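Local coordinates for MmeI (Methylophilus methylotrophus, PDB 5HR4), which acts as a Type IIL restriction-modification enzyme that binds DNA and probably transfers a methyl group from S-adenosyl-L-methionine to N6 of adenine, at residues L193-C196 with L197-D201; S208-Q211 with E212-T216. All blocks are in the same frame, centred on the assembly; numbering follows the deposited sequence.

Contact 1: residues L193-C196 with L197-D201; sequences LLFC and LFAED. With CA (calcium ion), chain G.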
loop_
_atom_site.group_PDB
_atom_site.type_symbol
_atom_site.label_atom_id
_atom_site.label_comp_id
_atom_site.label_asym_id
_atom_site.label_seq_id
_atom_site.Cartn_x
_atom_site.Cartn_y
_atom_site.Cartn_z
ATOM N N LEU A 193 -10.837 24.019 16.245
ATOM C CA LEU A 193 -9.699 24.334 17.110
ATOM C C LEU A 193 -8.397 24.371 16.329
ATOM O O LEU A 193 -7.524 25.212 16.583
ATOM C CB LEU A 193 -9.587 23.308 18.228
ATOM C CG LEU A 193 -10.811 23.305 19.122
ATOM C CD1 LEU A 193 -10.775 22.032 19.946
ATOM C CD2 LEU A 193 -10.776 24.523 20.002
ATOM N N LEU A 194 -8.234 23.444 15.391
ATOM C CA LEU A 194 -7.010 23.412 14.611
ATOM C C LEU A 194 -6.825 24.718 13.862
ATOM O O LEU A 194 -5.723 25.282 13.829
ATOM C CB LEU A 194 -7.059 22.241 13.644
ATOM C CG LEU A 194 -5.814 22.070 12.801
ATOM C CD1 LEU A 194 -4.613 21.836 13.704
ATOM C CD2 LEU A 194 -6.045 20.910 11.854
ATOM N N PHE A 195 -7.899 25.220 13.264
ATOM C CA PHE A 195 -7.810 26.497 12.568
ATOM C C PHE A 195 -7.451 27.608 13.539
ATOM O O PHE A 195 -6.642 28.482 13.223
ATOM C CB PHE A 195 -9.123 26.798 11.854
ATOM C CG PHE A 195 -9.183 28.169 11.258
ATOM C CD1 PHE A 195 -9.549 29.258 12.027
ATOM C CD2 PHE A 195 -8.892 28.365 9.923
ATOM C CE1 PHE A 195 -9.604 30.509 11.493
ATOM C CE2 PHE A 195 -8.951 29.623 9.371
ATOM C CZ PHE A 195 -9.309 30.702 10.156
ATOM N N CYS A 196 -8.029 27.593 14.731
ATOM C CA CYS A 196 -7.675 28.631 15.688
ATOM C C CYS A 196 -6.200 28.543 16.076
ATOM O O CYS A 196 -5.533 29.575 16.214
ATOM C CB CYS A 196 -8.586 28.556 16.913
ATOM S SG CYS A 196 -10.277 29.087 16.556
ATOM N N LEU A 197 -5.666 27.325 16.247
ATOM C CA LEU A 197 -4.262 27.216 16.631
ATOM C C LEU A 197 -3.362 27.768 15.538
ATOM O O LEU A 197 -2.410 28.500 15.817
ATOM C CB LEU A 197 -3.904 25.768 16.958
ATOM C CG LEU A 197 -4.600 25.241 18.208
ATOM C CD1 LEU A 197 -4.472 23.753 18.273
ATOM C CD2 LEU A 197 -4.012 25.880 19.447
ATOM N N PHE A 198 -3.681 27.470 14.281
ATOM C CA PHE A 198 -2.926 28.033 13.170
ATOM C C PHE A 198 -3.105 29.549 13.084
ATOM O O PHE A 198 -2.155 30.279 12.756
ATOM C CB PHE A 198 -3.361 27.356 11.871
ATOM C CG PHE A 198 -2.782 27.978 10.636
ATOM C CD1 PHE A 198 -1.499 27.646 10.215
ATOM C CD2 PHE A 198 -3.518 28.898 9.890
ATOM C CE1 PHE A 198 -0.954 28.204 9.052
ATOM C CE2 PHE A 198 -2.991 29.460 8.738
ATOM C CZ PHE A 198 -1.698 29.114 8.315
ATOM N N ALA A 199 -4.309 30.042 13.390
ATOM C CA ALA A 199 -4.628 31.438 13.117
ATOM C C ALA A 199 -3.907 32.386 14.064
ATOM O O ALA A 199 -3.497 33.481 13.651
ATOM C CB ALA A 199 -6.137 31.669 13.188
ATOM N N GLU A 200 -3.755 32.016 15.340
ATOM C CA GLU A 200 -3.120 32.960 16.257
ATOM C C GLU A 200 -1.615 33.059 16.023
ATOM O O GLU A 200 -0.998 34.052 16.432
ATOM C CB GLU A 200 -3.406 32.594 17.711
ATOM C CG GLU A 200 -2.835 31.274 18.178
ATOM C CD GLU A 200 -3.224 30.995 19.632
ATOM O OE1 GLU A 200 -3.603 31.982 20.313
ATOM O OE2 GLU A 200 -3.149 29.817 20.092
ATOM N N ASP A 201 -1.026 32.065 15.358
ATOM C CA ASP A 201 0.398 32.017 15.064
ATOM C C ASP A 201 0.723 32.606 13.701
ATOM O O ASP A 201 1.880 32.573 13.264
ATOM C CB ASP A 201 0.886 30.572 15.143
ATOM C CG ASP A 201 1.044 30.111 16.549
ATOM O OD1 ASP A 201 1.026 31.006 17.429
ATOM O OD2 ASP A 201 1.193 28.883 16.767
HETATM CA CA CA G . 1.195 29.321 19.162
HETATM O O HOH W 1 0.120 31.011 20.496
#
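Leu193 and Leu197 are joined by one of the i to i+4 backbone bonds that run through the last turns of helix 183-200. Leu197 N donates to Leu193 O at 2.8 Å, approaching nearly along the C=O axis. Phe198 N follows onto Leu194 O with an almost straight N-H...O angle of 168°, Ala199 N meets Phe195 O, and Glu200 N reaches Cys196 O at 3.1 Å. Ala199 N also makes a weak bond to Cys196 O.

Between the segments the side chains make one apolar contact, Phe195 CE1 to Ala199 CB at 4.0 Å. The Phe195 ring points outward from the helix, leaning toward the next turn, its CG anti to the backbone N (chi1 173°). Leu197 instead lies beside a backbone carbonyl: with its CG next to its own backbone N (chi1 -67°), it leans back over the preceding turn, CG 3.3 Å from Leu193 O.

Just beyond these turns the chain binds metal. Both carboxylate oxygens of Asp201 grip the calcium ion, OD1 and OD2 each at 2.4 Å, and water 1 binds beside them. Gln158 OE1 and the carbonyl oxygens of Cys283 and Leu285 complete the site. Asp201 OD2 also accepts a bond from Trp287 N, which would help to fix the rotation of the carboxylate. Glu200 turns its own carboxylate to another task, with OE1 bonded to Gln211 N.

The turns are buried on several sides. Phe195 and Phe198 rest on Leu428 of helix 416-440 in the methyltransferase domain, Leu197 packs on Leu282 and Cys283 of helix 273-283, and Cys196 and Glu200 meet Phe210 of helix 209-217.

Contact 2: residues S208-Q211 with E212-T216; sequences SLFQ and EYIET
Gln211 and Glu215 are joined one turn apart by their side chains: Gln211 NE2 donates to Glu215 OE2 at 2.5 Å, with an N-H...O angle of 152°. The amide comes from above the carboxylate plane, and the two flat groups are turned 75° against each other. Gln211 gets there on a fully extended chain, its CG anti to the backbone N (chi1 178°). Elsewhere on the helix, Ile214 sets its CD1 methyl over one face of the Phe210 ring, 3.5 Å from the centroid, in a CH-pi contact displaced toward the rim. The Glu212 chain leans back past the Ser208 carbonyl, bringing OE2 to 3.4 Å from Ser208 CB.

These pairs sit on helix 209-217, most of which the two segments make up, with Ser208 at the N-cap position. Its hydroxyl makes no capping bond, but Ser208 O receives Glu212 N at 2.8 Å. Three more i to i+4 bonds follow, the last from Glu215 N to Gln211 O, and Thr216 OG1 bonds to Glu212 O at 2.9 Å.

Farther out, Gln211 touches Gln158, a calcium ligand, as well as Cys283. With an alanine in place of Gln211, the Glu215 carboxylate is likely to lose its amide mate, and a gap would probably open against Gln158. Phe210 packs on Leu232 of helix 225-235, Ile214 O accepts a bond from Arg276, and Tyr213 OH is bonded to His228.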
loop_
_atom_site.group_PDB
_atom_site.type_symbol
_atom_site.label_atom_id
_atom_site.label_comp_id
_atom_site.label_asym_id
_atom_site.label_seq_id
_atom_site.Cartn_x
_atom_site.Cartn_y
_atom_site.Cartn_z
ATOM N N SER A 208 -1.278 35.262 19.049
ATOM C CA SER A 208 -1.595 34.566 20.294
ATOM C C SER A 208 -2.940 34.981 20.897
ATOM O O SER A 208 -3.174 34.771 22.090
ATOM C CB SER A 208 -0.475 34.756 21.322
ATOM O OG SER A 208 0.688 34.044 20.926
ATOM N N LEU A 209 -3.850 35.546 20.102
ATOM C CA LEU A 209 -5.089 36.064 20.674
ATOM C C LEU A 209 -5.929 34.946 21.278
ATOM O O LEU A 209 -6.508 35.101 22.359
ATOM C CB LEU A 209 -5.881 36.805 19.610
ATOM C CG LEU A 209 -6.880 37.762 20.226
ATOM C CD1 LEU A 209 -6.143 38.948 20.803
ATOM C CD2 LEU A 209 -7.871 38.186 19.171
ATOM N N PHE A 210 -5.989 33.803 20.599
ATOM C CA PHE A 210 -6.690 32.650 21.141
ATOM C C PHE A 210 -6.085 32.218 22.465
ATOM O O PHE A 210 -6.803 32.024 23.452
ATOM C CB PHE A 210 -6.663 31.501 20.138
ATOM C CG PHE A 210 -7.504 30.344 20.537
ATOM C CD1 PHE A 210 -8.779 30.549 21.039
ATOM C CD2 PHE A 210 -7.033 29.049 20.410
ATOM C CE1 PHE A 210 -9.559 29.491 21.423
ATOM C CE2 PHE A 210 -7.813 27.984 20.780
ATOM C CZ PHE A 210 -9.079 28.203 21.285
ATOM N N GLN A 211 -4.759 32.063 22.508
ATOM C CA GLN A 211 -4.119 31.607 23.737
ATOM C C GLN A 211 -4.325 32.606 24.862
ATOM O O GLN A 211 -4.649 32.222 25.992
ATOM C CB GLN A 211 -2.623 31.361 23.522
ATOM C CG GLN A 211 -1.926 30.927 24.818
ATOM C CD GLN A 211 -0.444 30.684 24.649
ATOM O OE1 GLN A 211 0.012 30.307 23.572
ATOM N NE2 GLN A 211 0.322 30.894 25.718
ATOM N N GLU A 212 -4.155 33.897 24.572
ATOM C CA GLU A 212 -4.304 34.892 25.624
ATOM C C GLU A 212 -5.717 34.880 26.180
ATOM O O GLU A 212 -5.909 34.960 27.400
ATOM C CB GLU A 212 -3.933 36.279 25.102
ATOM C CG GLU A 212 -2.431 36.449 24.847
ATOM C CD GLU A 212 -2.106 37.586 23.876
ATOM O OE1 GLU A 212 -2.906 38.554 23.781
ATOM O OE2 GLU A 212 -1.047 37.495 23.203
ATOM N N TYR A 213 -6.719 34.745 25.308
ATOM C CA TYR A 213 -8.099 34.736 25.781
ATOM C C TYR A 213 -8.317 33.588 26.755
ATOM O O TYR A 213 -8.788 33.789 27.882
ATOM C CB TYR A 213 -9.071 34.648 24.599
ATOM C CG TYR A 213 -10.516 34.764 25.026
ATOM C CD1 TYR A 213 -11.197 35.978 24.947
ATOM C CD2 TYR A 213 -11.201 33.662 25.528
ATOM C CE1 TYR A 213 -12.524 36.076 25.354
ATOM C CE2 TYR A 213 -12.508 33.752 25.935
ATOM C CZ TYR A 213 -13.170 34.953 25.852
ATOM O OH TYR A 213 -14.487 35.010 26.263
ATOM N N ILE A 214 -7.954 32.374 26.340
ATOM C CA ILE A 214 -8.056 31.213 27.214
ATOM C C ILE A 214 -7.319 31.462 28.529
ATOM O O ILE A 214 -7.832 31.169 29.614
ATOM C CB ILE A 214 -7.528 29.969 26.475
ATOM C CG1 ILE A 214 -8.287 29.783 25.160
ATOM C CG2 ILE A 214 -7.669 28.717 27.321
ATOM C CD1 ILE A 214 -7.824 28.600 24.360
ATOM N N GLU A 215 -6.117 32.028 28.463
ATOM C CA GLU A 215 -5.349 32.220 29.689
ATOM C C GLU A 215 -5.927 33.299 30.600
ATOM O O GLU A 215 -5.663 33.271 31.808
ATOM C CB GLU A 215 -3.897 32.558 29.358
ATOM C CG GLU A 215 -3.096 31.397 28.773
ATOM C CD GLU A 215 -1.714 31.824 28.283
ATOM O OE1 GLU A 215 -1.459 33.051 28.235
ATOM O OE2 GLU A 215 -0.888 30.935 27.945
ATOM N N THR A 216 -6.706 34.238 30.077
ATOM C CA THR A 216 -7.139 35.371 30.886
ATOM C C THR A 216 -8.632 35.373 31.188
ATOM O O THR A 216 -9.043 35.811 32.270
ATOM C CB THR A 216 -6.753 36.689 30.198
ATOM O OG1 THR A 216 -7.467 36.816 28.965
ATOM C CG2 THR A 216 -5.253 36.731 29.904
#

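Contacts 1 and 2 lie in series within the helicase spacer domain, their centres about 11 Å apart. Contact 1 occupies the C-terminal end of helix 183-200 and contact 2 most of helix 209-217, the next helix in the chain. The two ends are tied directly: Ser208 N probably bonds to Glu200 O at 2.9 Å, and the Glu200 carboxylate faces the backbone N-H groups at the start of the second helix, an arrangement that would favour its negative charge. Contact 1 supplies the calcium ligand Asp201, whereas contact 2 borders the site from a second shell; the connection between the two helices therefore lies next to the metal site, at a distance from the bound DNA.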